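Local coordinates for uncharacterized protein (Parabacteroides merdae, PDB 4R7F) that is of unknown function but has a region resembling the first domain of type 9 secretion system plug proteins and three immunoglobulin-like beta-sandwich domains, at residues A62-S67 and N189-A194; G80-D85 and Y121-P126. One frame throughout, in Å; residues are numbered along the deposited sequence. Where two conformers were deposited one is given.

How the contacts relate
From the N terminus, strand 53-60 leads into 62-67, the first half of contact 1, and the chain then passes helix 71-74 to reach 80-85, which opens contact 2. That loop closes first, at 121-126, where strand 114-122 ends. Only after strands 129-138, 143-149, 160-168 and 181-187 does the chain arrive at 189-194 and complete contact 1, so contact 2 is nested inside it. The inner contact ties two parts of the first domain that flank strand 53-60; the outer one joins a loop of that domain to the loop following strand 181-187. Their centres lie 26 Å apart and the nearest atoms about 13 Å, so they do not touch.

Contact 1 (A62-S67 and N189-A194); sequences ADWTQS and NRRDNA
A cation-pi contact between Trp-64 and Arg-191 joins two loops here, and it is carried by these two residues alone. The guanidinium carbon CZ of Arg-191 sits 3.6 Å from the centroid of the five-membered ring of Trp-64, only 10° off the ring normal. NH2 reaches over the middle of the indole, 3.2 Å from CE2 of Trp-64, while NH1 rests 3.4 Å from CG of Trp-64 at the root of the ring. With CG anti to the carbonyl carbon and the chain extended from CG to NE, Arg-191 stretches across to the indole; the two side chains cross at about a right angle, while the guanidinium lies over the indole face with the planes 32° apart, short of a parallel stack. The ring N-H of Trp-64 is a donor like the guanidinium, and no hydrogen bond links the two.

Each loop is braced locally. Asp-63 OD1 accepts from Thr-65 N at 3.2 Å, an Asx turn, and also from Thr-65 OG1 at 2.7 Å. A side-on salt bridge of Arg-190 to Asp-192 lies beside the type I turn that runs from Arg-191 to Ala-194, with NE to OD1 at 2.9 Å and NH2 to OD2 at 2.8 Å. Arg-191 NH1 also donates to the carbonyl of Phe-5. Trp-64 packs on Tyr-186 of strand 181-187 and, together with Arg-191, against strand 129-138.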
# COMPACT_ATOMS: atom_id res chain seq x y z
N ALA A 62 -26.02 -3.66 10.48
CA ALA A 62 -24.63 -3.32 10.69
C ALA A 62 -23.90 -4.34 11.57
O ALA A 62 -22.76 -4.67 11.30
CB ALA A 62 -24.52 -1.94 11.29
N ASP A 63 -24.59 -4.84 12.59
CA ASP A 63 -24.00 -5.80 13.53
C ASP A 63 -24.08 -7.26 13.08
O ASP A 63 -23.75 -8.16 13.84
CB ASP A 63 -24.59 -5.64 14.94
CG ASP A 63 -26.07 -6.06 15.04
OD1 ASP A 63 -26.71 -6.35 14.02
OD2 ASP A 63 -26.59 -6.06 16.16
N TRP A 64 -24.47 -7.48 11.84
CA TRP A 64 -24.52 -8.83 11.22
C TRP A 64 -25.59 -9.73 11.81
O TRP A 64 -25.52 -10.94 11.67
CB TRP A 64 -23.13 -9.50 11.23
CG TRP A 64 -22.24 -8.93 10.20
CD1 TRP A 64 -21.26 -7.98 10.37
CD2 TRP A 64 -22.26 -9.22 8.80
NE1 TRP A 64 -20.66 -7.68 9.16
CE2 TRP A 64 -21.25 -8.43 8.19
CE3 TRP A 64 -23.02 -10.07 8.01
CZ2 TRP A 64 -20.99 -8.49 6.83
CZ3 TRP A 64 -22.75 -10.13 6.65
CH2 TRP A 64 -21.73 -9.35 6.08
N THR A 65 -26.59 -9.13 12.47
CA THR A 65 -27.85 -9.80 12.69
C THR A 65 -28.73 -9.54 11.48
O THR A 65 -28.59 -8.51 10.80
CB THR A 65 -28.59 -9.25 13.92
OG1 THR A 65 -28.90 -7.87 13.74
CG2 THR A 65 -27.79 -9.43 15.19
N GLN A 66 -29.68 -10.44 11.23
CA GLN A 66 -30.58 -10.33 10.08
C GLN A 66 -31.48 -9.10 10.15
O GLN A 66 -32.05 -8.80 11.20
CB GLN A 66 -31.45 -11.56 9.96
CG GLN A 66 -32.24 -11.63 8.67
CD GLN A 66 -32.94 -12.98 8.49
OE1 GLN A 66 -32.82 -13.89 9.31
NE2 GLN A 66 -33.66 -13.10 7.41
N SER A 67 -31.60 -8.38 9.03
CA SER A 67 -32.45 -7.20 9.02
C SER A 67 -33.91 -7.66 8.89
O SER A 67 -34.19 -8.84 8.69
CB SER A 67 -32.05 -6.26 7.88
OG SER A 67 -32.54 -6.72 6.65
N ASN A 189 -9.09 -7.96 9.24
CA ASN A 189 -10.29 -8.73 8.94
C ASN A 189 -10.78 -9.68 10.05
O ASN A 189 -11.38 -10.71 9.76
CB ASN A 189 -10.08 -9.45 7.59
CG ASN A 189 -10.29 -8.50 6.41
OD1 ASN A 189 -11.41 -8.05 6.16
ND2 ASN A 189 -9.22 -8.14 5.74
N ARG A 190 -10.51 -9.30 11.30
CA ARG A 190 -10.86 -10.11 12.47
C ARG A 190 -12.10 -9.50 13.08
O ARG A 190 -12.15 -8.27 13.31
CB ARG A 190 -9.76 -10.08 13.51
CG ARG A 190 -8.56 -10.95 13.16
CD ARG A 190 -7.35 -10.68 14.06
NE ARG A 190 -7.70 -10.79 15.47
CZ ARG A 190 -6.91 -10.41 16.46
NH1 ARG A 190 -5.74 -9.86 16.21
NH2 ARG A 190 -7.30 -10.57 17.71
N ARG A 191 -13.08 -10.34 13.36
CA ARG A 191 -14.24 -9.91 14.11
C ARG A 191 -14.04 -9.98 15.58
O ARG A 191 -14.68 -9.26 16.30
CB ARG A 191 -15.46 -10.72 13.75
CG ARG A 191 -15.91 -10.41 12.33
CD ARG A 191 -17.40 -10.67 12.21
NE ARG A 191 -17.86 -10.63 10.83
CZ ARG A 191 -19.11 -10.90 10.47
NH1 ARG A 191 -20.02 -11.25 11.39
NH2 ARG A 191 -19.46 -10.83 9.19
N ASP A 192 -13.16 -10.85 16.04
CA ASP A 192 -13.06 -11.10 17.48
C ASP A 192 -12.67 -9.87 18.29
O ASP A 192 -13.14 -9.72 19.43
CB ASP A 192 -12.08 -12.24 17.74
CG ASP A 192 -10.64 -11.88 17.38
OD1 ASP A 192 -10.30 -11.88 16.19
OD2 ASP A 192 -9.84 -11.62 18.31
N ASN A 193 -11.81 -9.00 17.75
CA ASN A 193 -11.42 -7.78 18.48
C ASN A 193 -11.85 -6.49 17.77
O ASN A 193 -11.20 -5.44 17.90
CB ASN A 193 -9.92 -7.77 18.75
CG ASN A 193 -9.11 -7.56 17.48
OD1 ASN A 193 -9.59 -7.81 16.38
ND2 ASN A 193 -7.89 -7.07 17.63
N ALA A 194 -12.97 -6.58 17.05
CA ALA A 194 -13.51 -5.44 16.32
C ALA A 194 -14.10 -4.41 17.28
O ALA A 194 -14.42 -4.72 18.41
CB ALA A 194 -14.55 -5.89 15.33

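Contact 2 (G80-D85 and Y121-P126); sequences GTTIDD and YNEDTP
Thr-82 and Glu-123 make the polar link between the two segments, a hydrogen bond from Thr-82 OG1 to Glu-123 OE2 of 2.8 Å. The hydroxyl approaches from above the carboxylate plane, 46° out of it, and the two side chains cross at about a right angle. Thr-82 was modelled in two conformers and the bond is that of the one described, so it is to be taken with some doubt. Glu-123 is extended beyond CG, which carries its carboxylate over to strand 81-82. Its other oxygen, OE1, forms a salt bridge with Arg-52 NE. In this conformer both oxygens have a partner, and the nearby arginine would be expected to favour the charged form of the carboxylate.

Close packing supplies the second link. The hydroxyl of Tyr-121 lies 3.1 Å from CA of Gly-80, a tight approach to a residue without a side chain. CG of Tyr-121 stands between its backbone N and carbonyl carbon (chi1 55°), and the ring is directed from there across to the glycine.

A turn shapes one side and a bulge the other. The type I turn from Asn-122 to Thr-125 is closed by Thr-125 N to Asn-122 O at 2.7 Å, and Asn-122 OD1 accepts from Asp-124 N at 3.2 Å, forming an Asx turn. Strand 53-60 pairs antiparallel with both 81-82 and 114-122, so the contact reaches past it, and the CA atoms of Thr-82 and Glu-123 remain 8.1 Å apart. Gly-80, at positive phi, and Thr-81 both face Tyr-55, which makes a G1 beta bulge, an irregularity of antiparallel strand pairs, here 81-82 with 53-60, in a domain consistent with the immunoglobulin-like sandwich fold.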
# COMPACT_ATOMS: atom_id res chain seq x y z
N GLY A 80 -32.58 -19.96 -3.33
CA GLY A 80 -32.41 -21.36 -3.69
C GLY A 80 -31.85 -21.57 -5.08
O GLY A 80 -32.14 -22.57 -5.72
N THR A 81 -31.02 -20.65 -5.55
CA THR A 81 -30.41 -20.79 -6.84
C THR A 81 -29.26 -21.80 -6.83
O THR A 81 -28.50 -21.89 -5.86
CB THR A 81 -29.85 -19.45 -7.31
OG1 THR A 81 -30.83 -18.42 -7.07
CG2 THR A 81 -29.45 -19.54 -8.78
N THR A 82 -29.14 -22.52 -7.94
CA THR A 82 -28.09 -23.53 -8.06
C THR A 82 -26.71 -22.91 -8.36
O THR A 82 -26.57 -21.86 -8.97
CB THR A 82 -28.46 -24.65 -9.08
OG1 THR A 82 -29.71 -25.23 -8.71
CG2 THR A 82 -27.43 -25.78 -9.09
N ILE A 83 -25.69 -23.57 -7.82
CA ILE A 83 -24.30 -23.18 -8.08
C ILE A 83 -23.79 -24.08 -9.20
O ILE A 83 -23.56 -25.29 -9.01
CB ILE A 83 -23.45 -23.28 -6.80
CG1 ILE A 83 -24.07 -22.41 -5.70
CG2 ILE A 83 -22.01 -22.83 -7.08
CD1 ILE A 83 -23.32 -22.42 -4.38
N ASP A 84 -23.66 -23.48 -10.39
CA ASP A 84 -23.42 -24.23 -11.62
C ASP A 84 -21.93 -24.24 -11.97
O ASP A 84 -21.47 -25.18 -12.57
CB ASP A 84 -24.25 -23.64 -12.78
CG ASP A 84 -25.75 -23.85 -12.60
OD1 ASP A 84 -26.14 -24.83 -11.93
OD2 ASP A 84 -26.54 -23.03 -13.13
N ASP A 85 -21.19 -23.20 -11.58
CA ASP A 85 -19.80 -23.09 -12.05
C ASP A 85 -18.85 -23.95 -11.20
O ASP A 85 -18.39 -23.54 -10.15
CB ASP A 85 -19.37 -21.62 -12.15
CG ASP A 85 -17.93 -21.44 -12.68
OD1 ASP A 85 -17.09 -22.38 -12.68
OD2 ASP A 85 -17.63 -20.29 -13.08
N TYR A 121 -26.19 -24.70 0.85
CA TYR A 121 -26.69 -26.00 1.32
C TYR A 121 -26.72 -26.94 0.14
O TYR A 121 -26.69 -26.51 -1.03
CB TYR A 121 -28.11 -25.86 1.95
CG TYR A 121 -29.14 -25.21 1.04
CD1 TYR A 121 -29.91 -25.97 0.16
CD2 TYR A 121 -29.33 -23.82 1.03
CE1 TYR A 121 -30.85 -25.38 -0.68
CE2 TYR A 121 -30.26 -23.22 0.19
CZ TYR A 121 -31.02 -24.01 -0.66
OH TYR A 121 -31.95 -23.43 -1.49
N ASN A 122 -26.75 -28.23 0.47
CA ASN A 122 -27.02 -29.28 -0.50
C ASN A 122 -28.50 -29.23 -0.87
O ASN A 122 -29.34 -29.23 0.04
CB ASN A 122 -26.72 -30.62 0.15
CG ASN A 122 -26.65 -31.75 -0.84
OD1 ASN A 122 -27.43 -31.83 -1.82
ND2 ASN A 122 -25.71 -32.64 -0.61
N GLU A 123 -28.83 -29.19 -2.17
CA GLU A 123 -30.24 -29.10 -2.62
C GLU A 123 -31.16 -30.13 -1.96
O GLU A 123 -32.30 -29.81 -1.64
CB GLU A 123 -30.38 -29.22 -4.13
CG GLU A 123 -30.03 -27.96 -4.90
CD GLU A 123 -30.50 -27.98 -6.35
OE1 GLU A 123 -30.47 -29.05 -7.01
OE2 GLU A 123 -30.89 -26.90 -6.83
N ASP A 124 -30.64 -31.34 -1.75
CA ASP A 124 -31.36 -32.41 -1.03
C ASP A 124 -31.74 -32.07 0.39
O ASP A 124 -32.73 -32.60 0.89
CB ASP A 124 -30.51 -33.68 -0.92
CG ASP A 124 -30.09 -34.22 -2.25
OD1 ASP A 124 -30.77 -33.96 -3.26
OD2 ASP A 124 -29.05 -34.92 -2.29
N THR A 125 -30.95 -31.21 1.04
CA THR A 125 -31.09 -30.97 2.47
C THR A 125 -31.11 -29.48 2.79
O THR A 125 -30.22 -29.01 3.50
CB THR A 125 -29.89 -31.60 3.22
OG1 THR A 125 -29.29 -32.60 2.39
CG2 THR A 125 -30.34 -32.21 4.55
N PRO A 126 -32.13 -28.73 2.31
CA PRO A 126 -32.14 -27.26 2.41
C PRO A 126 -32.11 -26.66 3.82
O PRO A 126 -31.87 -25.46 3.96
CB PRO A 126 -33.44 -26.85 1.68
CG PRO A 126 -33.84 -28.04 0.88
CD PRO A 126 -33.37 -29.22 1.67